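PDB 4RXV: uncharacterized protein from Legionella pneumophila subsp. pneumophila str. Philadelphia 1, which is of unknown function but carries in this N-terminal fragment a RavJ-type peptidase domain of clan CA, consistent with a cysteine-peptidase-like activity. Local coordinates for residues I4-I9 with T121-A126; K147-P152 with V162-T167. All blocks are in the same frame, centred on the assembly; numbering follows the deposited sequence.

Contact 1 (I4-I9 with T121-A126); sequences IAPQQI and TQYDVA
Ile9 and Tyr123 make the closest apolar contact between 4-9 and 121-126. The methyl CD1 of Ile9 approaches the phenol ring obliquely, 3.7 Å from Tyr123 CE2. CG1 of Ile9 stands opposite the carbonyl carbon (chi1 -61°) and the chain then runs out extended (chi2 174°), carrying CD1, the atom that touches, out to the ring. Looser packing flanks this pair. Ile4 CG2 lies 4.3 Å from Gln122 CB, and the ring carbon CG of Pro6 is 4.2 Å from Tyr123 OH.

The polar part of the contact is carried by one water, bonded to three protein groups. It donates to Ile4 O at 2.8 Å, accepts from Gln122 NE2 at 2.9 Å, and is bonded to Tyr123 OH, also at 2.9 Å. Gln122 folds at its second torsion (chi2 68°), which turns the amide toward this water. The bridge thus couples the backbone just ahead of one helix to two consecutive side chains on the other segment.

Backbone bonds shape the first segment: Ala5 occupies the N-cap position of helix 6-14, and Ile9 N reaches Ala5 O at 3.2 Å.

Leu144 of the neighbouring strand touches both Ile9 and Tyr123, while Leu168 touches Pro6 and Tyr123. The arrangement is that of a helix start laid against an antiparallel sheet: the first turn of 6-14 packs where helix 117-122 gives way to strand 123-133, in the RavJ peptidase domain.

Contact 2 (K147-P152 with V162-T167); sequences KGSRLP and VFPIGT
Ser149 meets Pro164 where two parts of one long connection, between the antiparallel strands 136-146 and 168-170, fold against each other; Pro164 also opens a type II beta turn that ends at Thr167. The hydroxyl oxygen of Ser149 meets the CB–CG edge of the proline ring, 3.6 Å from Pro164 CG. This is a van der Waals approach, since the hydrogen bond of Ser149 OG is made with Pro146 O, which ties the side chain back to the backbone at the end of strand 136-146.

At Arg150 the backbone takes over. Its carbonyl oxygen accepts from a water at 3.1 Å; the same water lies 2.5 Å from Val162 O, unusually short for a hydrogen bond, so a main-chain bridge through it is doubtful.

Leu151 is the buried residue of the contact. Its CD2 methyl sits 3.5 Å from Pro164 CD, the two side chains crossing at about a right angle. With CG opposite the carbonyl carbon (chi1 -59°) and CD2 branching toward the proline, the other methyl, CD1, is left to pack against Ala126. Leu151 N is bonded to Gln206 OE1, and the side chain also touches Leu143, so this residue ties the connection to the sheet.

Pro152 closes the segment with an oblique apolar contact, its CG lying 3.9 Å from Val162 CG2.

On the far segment, Gly166 has the positive phi (92°) usual at the third position of a type II turn. Pro164 O is gripped twice by the last residue of that turn: Thr167 N reaches it at 3.2 Å and Thr167 OG1 at 2.7 Å, both from the same face of the carbonyl plane, with OG1 tilted 31° out of it.

In the fold
The centres of contacts 1 and 2 lie about 13 Å apart, and both segments of contact 1 precede those of contact 2 in sequence. Both are tied to the four-stranded antiparallel sheet. Contact 1 brings the N-terminal helix 6-14 to the start of strand 123-133, whereas contact 2 folds two parts of the connection that carries the chain from strand 136-146 to edge strand 168-170 against each other. They touch directly, through a salt bridge of 3.1 Å between Asp124 OD1 and Lys147 NZ and through Gln122 O against Lys147 CG. Together they join the N-terminal helix and a long surface connection to one sheet of the peptidase domain.

Contact 1 (I4-I9 with T121-A126)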
loop_
_atom_site.group_PDB
_atom_site.type_symbol
_atom_site.label_atom_id
_atom_site.label_comp_id
_atom_site.label_asym_id
_atom_site.label_seq_id
_atom_site.Cartn_x
_atom_site.Cartn_y
_atom_site.Cartn_z
ATOM N N ILE A 4 -1.550 -17.222 10.740
ATOM C CA ILE A 4 -0.521 -16.196 10.659
ATOM C C ILE A 4 -0.903 -14.997 11.531
ATOM O O ILE A 4 -2.053 -14.579 11.574
ATOM C CB ILE A 4 -0.270 -15.771 9.185
ATOM C CG1 ILE A 4 0.965 -14.873 9.101
ATOM C CG2 ILE A 4 -1.507 -15.113 8.564
ATOM C CD1 ILE A 4 1.443 -14.569 7.694
ATOM N N ALA A 5 0.076 -14.504 12.282
ATOM C CA ALA A 5 -0.115 -13.406 13.223
ATOM C C ALA A 5 0.168 -12.048 12.590
ATOM O O ALA A 5 0.991 -11.965 11.672
ATOM C CB ALA A 5 0.824 -13.595 14.403
ATOM N N PRO A 6 -0.439 -10.980 13.134
ATOM C CA PRO A 6 -0.110 -9.636 12.660
ATOM C C PRO A 6 1.401 -9.377 12.600
ATOM O O PRO A 6 1.879 -8.769 11.634
ATOM C CB PRO A 6 -0.845 -8.739 13.654
ATOM C CG PRO A 6 -2.054 -9.542 14.049
ATOM C CD PRO A 6 -1.532 -10.957 14.118
ATOM N N GLN A 7 2.173 -9.847 13.566
ATOM C CA GLN A 7 3.617 -9.587 13.555
ATOM C C GLN A 7 4.290 -10.120 12.290
ATOM O O GLN A 7 5.163 -9.456 11.729
ATOM C CB GLN A 7 4.292 -10.206 14.787
ATOM C CG GLN A 7 5.814 -10.045 14.786
ATOM C CD GLN A 7 6.481 -10.777 15.927
ATOM O OE1 GLN A 7 6.532 -12.006 15.942
ATOM N NE2 GLN A 7 7.003 -10.025 16.888
ATOM N N GLN A 8 3.934 -11.340 11.873
ATOM C CA GLN A 8 4.545 -11.926 10.674
ATOM C C GLN A 8 4.079 -11.223 9.402
ATOM O O GLN A 8 4.837 -11.130 8.458
ATOM C CB GLN A 8 4.292 -13.434 10.573
ATOM C CG GLN A 8 5.306 -14.299 11.340
ATOM C CD GLN A 8 5.349 -13.977 12.805
ATOM O OE1 GLN A 8 4.373 -14.200 13.533
ATOM N NE2 GLN A 8 6.479 -13.455 13.261
ATOM N N ILE A 9 2.835 -10.746 9.381
ATOM C CA ILE A 9 2.338 -9.986 8.237
ATOM C C ILE A 9 3.124 -8.675 8.153
ATOM O O ILE A 9 3.602 -8.265 7.069
ATOM C CB ILE A 9 0.830 -9.731 8.340
ATOM C CG1 ILE A 9 0.074 -11.062 8.374
ATOM C CG2 ILE A 9 0.364 -8.860 7.170
ATOM C CD1 ILE A 9 -1.408 -10.915 8.609
ATOM N N THR A 121 -6.039 -17.769 3.983
ATOM C CA THR A 121 -6.971 -18.551 4.794
ATOM C C THR A 121 -7.405 -17.865 6.089
ATOM O O THR A 121 -8.298 -18.344 6.778
ATOM C CB THR A 121 -6.386 -19.923 5.140
ATOM O OG1 THR A 121 -5.224 -19.743 5.945
ATOM C CG2 THR A 121 -6.009 -20.686 3.887
ATOM N N GLN A 122 -6.766 -16.755 6.424
ATOM C CA GLN A 122 -7.061 -16.025 7.648
ATOM C C GLN A 122 -7.788 -14.696 7.411
ATOM O O GLN A 122 -8.619 -14.303 8.238
ATOM C CB GLN A 122 -5.761 -15.792 8.420
ATOM C CG GLN A 122 -5.866 -15.038 9.744
ATOM C CD GLN A 122 -6.591 -15.797 10.847
ATOM O OE1 GLN A 122 -7.237 -16.814 10.620
ATOM N NE2 GLN A 122 -6.452 -15.304 12.067
ATOM N N TYR A 123 -7.493 -14.015 6.301
ATOM C CA TYR A 123 -8.042 -12.709 6.025
ATOM C C TYR A 123 -8.543 -12.628 4.601
ATOM O O TYR A 123 -7.992 -13.254 3.710
ATOM C CB TYR A 123 -6.959 -11.626 6.210
ATOM C CG TYR A 123 -6.500 -11.402 7.629
ATOM C CD1 TYR A 123 -7.267 -10.668 8.510
ATOM C CD2 TYR A 123 -5.300 -11.902 8.089
ATOM C CE1 TYR A 123 -6.844 -10.448 9.816
ATOM C CE2 TYR A 123 -4.886 -11.700 9.390
ATOM C CZ TYR A 123 -5.662 -10.976 10.251
ATOM O OH TYR A 123 -5.217 -10.797 11.539
ATOM N N ASP A 124 -9.557 -11.793 4.403
ATOM C CA ASP A 124 -9.879 -11.262 3.090
ATOM C C ASP A 124 -9.148 -9.922 2.930
ATOM O O ASP A 124 -8.757 -9.288 3.919
ATOM C CB ASP A 124 -11.393 -11.066 2.944
ATOM C CG ASP A 124 -12.179 -12.353 3.078
ATOM O OD1 ASP A 124 -11.829 -13.330 2.395
ATOM O OD2 ASP A 124 -13.191 -12.372 3.824
ATOM N N VAL A 125 -8.946 -9.498 1.678
ATOM C CA VAL A 125 -8.224 -8.265 1.376
ATOM C C VAL A 125 -9.192 -7.303 0.736
ATOM O O VAL A 125 -10.010 -7.699 -0.097
ATOM C CB VAL A 125 -7.031 -8.552 0.448
ATOM C CG1 VAL A 125 -6.321 -7.265 0.066
ATOM C CG2 VAL A 125 -6.043 -9.475 1.132
ATOM N N ALA A 126 -9.115 -6.037 1.119
ATOM C CA ALA A 126 -9.907 -5.005 0.469
ATOM C C ALA A 126 -9.020 -3.814 0.167
ATOM O O ALA A 126 -7.992 -3.606 0.819
ATOM C CB ALA A 126 -11.082 -4.580 1.326
HETATM O O HOH W 1 -4.372 -13.304 12.609
#

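Contact 2 (K147-P152 with V162-T167)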
loop_
_atom_site.group_PDB
_atom_site.type_symbol
_atom_site.label_atom_id
_atom_site.label_comp_id
_atom_site.label_asym_id
_atom_site.label_seq_id
_atom_site.Cartn_x
_atom_site.Cartn_y
_atom_site.Cartn_z
ATOM N N LYS A 147 -11.908 -13.231 7.890
ATOM C CA LYS A 147 -12.767 -14.023 7.024
ATOM C C LYS A 147 -14.213 -13.939 7.455
ATOM O O LYS A 147 -14.507 -14.147 8.633
ATOM C CB LYS A 147 -12.349 -15.488 7.125
ATOM C CG LYS A 147 -11.119 -15.824 6.367
ATOM C CD LYS A 147 -11.374 -15.741 4.897
ATOM C CE LYS A 147 -10.210 -16.285 4.133
ATOM N NZ LYS A 147 -10.430 -16.100 2.694
ATOM N N GLY A 148 -15.117 -13.704 6.503
ATOM C CA GLY A 148 -16.536 -13.647 6.807
ATOM C C GLY A 148 -17.065 -12.248 6.603
ATOM O O GLY A 148 -18.254 -12.038 6.368
ATOM N N SER A 149 -16.167 -11.279 6.679
ATOM C CA SER A 149 -16.557 -9.873 6.565
ATOM C C SER A 149 -17.026 -9.482 5.162
ATOM O O SER A 149 -16.477 -9.937 4.166
ATOM C CB SER A 149 -15.384 -8.966 6.950
ATOM O OG SER A 149 -14.858 -9.298 8.222
ATOM N N ARG A 150 -18.036 -8.619 5.093
ATOM C CA ARG A 150 -18.417 -7.986 3.838
ATOM C C ARG A 150 -18.535 -6.502 4.101
ATOM O O ARG A 150 -19.358 -6.061 4.915
ATOM C CB ARG A 150 -19.749 -8.517 3.321
ATOM N N LEU A 151 -17.710 -5.731 3.430
ATOM C CA LEU A 151 -17.723 -4.314 3.623
ATOM C C LEU A 151 -18.810 -3.744 2.745
ATOM O O LEU A 151 -19.228 -4.378 1.778
ATOM C CB LEU A 151 -16.367 -3.737 3.228
ATOM C CG LEU A 151 -15.189 -4.302 4.027
ATOM C CD1 LEU A 151 -13.896 -3.710 3.503
ATOM C CD2 LEU A 151 -15.341 -4.052 5.519
ATOM N N PRO A 152 -19.254 -2.533 3.052
ATOM C CA PRO A 152 -20.215 -1.870 2.170
ATOM C C PRO A 152 -19.663 -1.684 0.775
ATOM O O PRO A 152 -18.472 -1.427 0.612
ATOM C CB PRO A 152 -20.444 -0.520 2.857
ATOM C CG PRO A 152 -19.278 -0.334 3.759
ATOM C CD PRO A 152 -18.819 -1.679 4.167
ATOM N N VAL A 162 -19.357 0.153 10.525
ATOM C CA VAL A 162 -19.383 -1.013 9.633
ATOM C C VAL A 162 -17.950 -1.482 9.301
ATOM O O VAL A 162 -17.709 -2.107 8.275
ATOM C CB VAL A 162 -20.253 -0.751 8.354
ATOM C CG1 VAL A 162 -21.721 -0.554 8.743
ATOM C CG2 VAL A 162 -19.774 0.442 7.560
ATOM N N PHE A 163 -17.011 -1.205 10.211
ATOM C CA PHE A 163 -15.597 -1.609 10.085
ATOM C C PHE A 163 -15.376 -2.815 11.015
ATOM O O PHE A 163 -15.451 -2.671 12.233
ATOM C CB PHE A 163 -14.735 -0.433 10.516
ATOM C CG PHE A 163 -13.282 -0.504 10.115
ATOM C CD1 PHE A 163 -12.888 -0.352 8.807
ATOM C CD2 PHE A 163 -12.299 -0.602 11.080
ATOM C CE1 PHE A 163 -11.549 -0.352 8.469
ATOM C CE2 PHE A 163 -10.948 -0.584 10.736
ATOM C CZ PHE A 163 -10.584 -0.444 9.448
ATOM N N PRO A 164 -15.114 -4.011 10.457
ATOM C CA PRO A 164 -15.120 -5.211 11.300
ATOM C C PRO A 164 -14.072 -5.222 12.396
ATOM O O PRO A 164 -12.967 -4.707 12.189
ATOM C CB PRO A 164 -14.820 -6.331 10.305
ATOM C CG PRO A 164 -15.320 -5.817 9.017
ATOM C CD PRO A 164 -15.023 -4.357 9.030
ATOM N N ILE A 165 -14.424 -5.848 13.519
ATOM C CA ILE A 165 -13.476 -6.149 14.580
ATOM C C ILE A 165 -12.340 -6.947 13.981
ATOM O O ILE A 165 -12.566 -7.898 13.241
ATOM C CB ILE A 165 -14.130 -7.007 15.719
ATOM C CG1 ILE A 165 -15.219 -6.220 16.438
ATOM C CG2 ILE A 165 -13.085 -7.476 16.735
ATOM C CD1 ILE A 165 -16.069 -7.059 17.386
ATOM N N GLY A 166 -11.112 -6.560 14.283
ATOM C CA GLY A 166 -9.968 -7.316 13.824
ATOM C C GLY A 166 -9.412 -6.846 12.488
ATOM O O GLY A 166 -8.442 -7.402 11.997
ATOM N N THR A 167 -9.989 -5.810 11.899
ATOM C CA THR A 167 -9.454 -5.275 10.651
ATOM C C THR A 167 -8.075 -4.667 10.886
ATOM O O THR A 167 -7.846 -3.976 11.869
ATOM C CB THR A 167 -10.390 -4.241 10.049
ATOM O OG1 THR A 167 -11.646 -4.861 9.785
ATOM C CG2 THR A 167 -9.830 -3.690 8.746
HETATM O O HOH W 2 -18.913 -4.101 7.258
#